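Local coordinates for transcriptional regulator (Saccharomonospora viridis, PDB 4NEL), which probably binds DNA as a TetR-family transcriptional repressor, its C-terminal ligand-binding region here holding N,N-dimethylmethanamine, at residues A[72-77]-A[136-141]. Sequence-based numbering, arbitrary orientation.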
loop_
_atom_site.group_PDB
_atom_site.type_symbol
_atom_site.label_atom_id
_atom_site.label_comp_id
_atom_site.label_asym_id
_atom_site.label_seq_id
_atom_site.Cartn_x
_atom_site.Cartn_y
_atom_site.Cartn_z
ATOM N N ILE A 72 7.118 -23.958 16.062
ATOM C CA ILE A 72 8.460 -23.396 16.156
ATOM C C ILE A 72 8.702 -22.957 17.586
ATOM O O ILE A 72 8.035 -22.057 18.085
ATOM C CB ILE A 72 8.700 -22.175 15.224
ATOM C CG1 ILE A 72 8.204 -22.443 13.809
ATOM C CG2 ILE A 72 10.175 -21.790 15.194
ATOM C CD1 ILE A 72 8.719 -23.698 13.187
ATOM N N ALA A 73 9.666 -23.597 18.234
ATOM C CA ALA A 73 9.993 -23.296 19.621
ATOM C C ALA A 73 10.753 -21.969 19.733
ATOM O O ALA A 73 10.436 -21.126 20.583
ATOM C CB ALA A 73 10.819 -24.433 20.217
ATOM N N ASP A 74 11.749 -21.815 18.859
ATOM C CA ASP A 74 12.619 -20.643 18.799
ATOM C C ASP A 74 11.905 -19.412 18.172
ATOM O O ASP A 74 11.436 -19.469 17.041
ATOM C CB ASP A 74 13.870 -21.039 18.001
ATOM C CG ASP A 74 14.843 -19.908 17.815
ATOM O OD1 ASP A 74 14.732 -18.865 18.491
ATOM O OD2 ASP A 74 15.738 -20.072 16.966
ATOM N N ALA A 75 11.844 -18.315 18.930
ATOM C CA ALA A 75 11.145 -17.080 18.524
ATOM C C ALA A 75 11.740 -16.400 17.308
ATOM O O ALA A 75 11.007 -15.827 16.504
ATOM C CB ALA A 75 11.121 -16.091 19.670
ATOM N N ARG A 76 13.061 -16.432 17.192
ATOM C CA ARG A 76 13.761 -15.863 16.028
ATOM C C ARG A 76 13.356 -16.660 14.802
ATOM O O ARG A 76 12.901 -16.101 13.839
ATOM C CB ARG A 76 15.277 -15.918 16.257
ATOM C CG ARG A 76 16.205 -15.349 15.189
ATOM C CD ARG A 76 17.635 -15.498 15.716
ATOM N NE ARG A 76 18.726 -15.110 14.802
ATOM C CZ ARG A 76 20.033 -15.110 15.128
ATOM N NH1 ARG A 76 20.953 -14.742 14.236
ATOM N NH2 ARG A 76 20.436 -15.468 16.348
ATOM N N GLU A 77 13.497 -17.979 14.864
ATOM C CA GLU A 77 13.095 -18.864 13.771
ATOM C C GLU A 77 11.611 -18.649 13.427
ATOM O O GLU A 77 11.207 -18.662 12.253
ATOM C CB GLU A 77 13.350 -20.349 14.173
ATOM C CG GLU A 77 13.078 -21.400 13.081
ATOM C CD GLU A 77 13.503 -22.852 13.472
ATOM O OE1 GLU A 77 13.743 -23.151 14.673
ATOM O OE2 GLU A 77 13.601 -23.714 12.562
ATOM N N GLN A 136 11.479 -11.847 23.513
ATOM C CA GLN A 136 12.030 -10.972 24.522
ATOM C C GLN A 136 12.076 -11.761 25.844
ATOM O O GLN A 136 13.083 -11.691 26.586
ATOM C CB GLN A 136 11.160 -9.723 24.682
ATOM C CG GLN A 136 11.270 -8.727 23.561
ATOM C CD GLN A 136 10.293 -7.566 23.658
ATOM O OE1 GLN A 136 9.309 -7.614 24.395
ATOM N NE2 GLN A 136 10.566 -6.503 22.888
ATOM N N LYS A 137 11.012 -12.536 26.102
ATOM C CA LYS A 137 10.925 -13.352 27.322
ATOM C C LYS A 137 12.015 -14.389 27.228
ATOM O O LYS A 137 12.759 -14.639 28.191
ATOM C CB LYS A 137 9.547 -14.021 27.469
ATOM C CG LYS A 137 9.363 -14.776 28.791
ATOM C CD LYS A 137 7.967 -15.360 29.010
ATOM C CE LYS A 137 7.712 -16.652 28.239
ATOM N NZ LYS A 137 7.546 -16.489 26.768
ATOM N N GLN A 138 12.156 -14.964 26.042
ATOM C CA GLN A 138 13.190 -15.958 25.822
ATOM C C GLN A 138 14.593 -15.341 25.868
ATOM O O GLN A 138 15.590 -16.062 25.796
ATOM C CB GLN A 138 12.971 -16.667 24.492
ATOM C CG GLN A 138 11.747 -17.579 24.398
ATOM C CD GLN A 138 11.639 -18.259 23.027
ATOM O OE1 GLN A 138 12.425 -17.981 22.121
ATOM N NE2 GLN A 138 10.669 -19.150 22.872
ATOM N N GLY A 139 14.676 -14.010 25.945
ATOM C CA GLY A 139 15.959 -13.311 26.013
ATOM C C GLY A 139 16.691 -13.167 24.697
ATOM O O GLY A 139 17.782 -12.614 24.683
ATOM N N VAL A 140 16.096 -13.623 23.590
ATOM C CA VAL A 140 16.748 -13.562 22.280
ATOM C C VAL A 140 16.440 -12.290 21.477
ATOM O O VAL A 140 17.100 -12.045 20.477
ATOM C CB VAL A 140 16.466 -14.807 21.410
ATOM C CG1 VAL A 140 17.002 -16.041 22.093
ATOM C CG2 VAL A 140 14.990 -14.963 21.104
ATOM N N PHE A 141 15.423 -11.522 21.896
ATOM C CA PHE A 141 15.123 -10.253 21.283
ATOM C C PHE A 141 15.427 -9.130 22.289
ATOM O O PHE A 141 15.395 -9.338 23.501
ATOM C CB PHE A 141 13.654 -10.127 20.796
ATOM C CG PHE A 141 13.245 -11.071 19.673
ATOM C CD1 PHE A 141 14.173 -11.637 18.788
ATOM C CD2 PHE A 141 11.891 -11.290 19.417
ATOM C CE1 PHE A 141 13.742 -12.461 17.752
ATOM C CE2 PHE A 141 11.464 -12.113 18.386
ATOM C CZ PHE A 141 12.392 -12.705 17.561
#
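The side-chain amide of Q138 reaches the backbone of 73-75 and uses both its ends there. Its NE2 donates to A73 O at 3.0 Å, with that oxygen close to the amide plane, while its OE1 accepts from A75 N at 3.3 Å, the donor tilted 20° from the carbonyl plane. Glutamine suits the place because one flat group offers a donor and an acceptor together, and an extended chain beyond CG carries it across. A75, whose small methyl lets the segments come close, sets CB 3.4 Å from Q138 OE1 and 4.3 Å from V140 CG2. The F141 ring meets the first helical turn obliquely, its CZ 3.6 Å from A75 O.

Behind this shell, D74 is the N-cap of helix 75-86: its short carboxylate can accept a first-turn N-H that lacks a partner within the helix, here R76 N, 3.2 Å from OD1 and above the carboxylate plane. G139 follows helix 111-137 in a Schellman motif, its positive phi being easy for a residue without CB. The R76 side chain leads away, extended, to a salt bridge between its NH1 and E185 in helix 173-188. The contact thus joins the start of helix 75-86 to the end of helix 111-137, where F141 also touches L79 and V189.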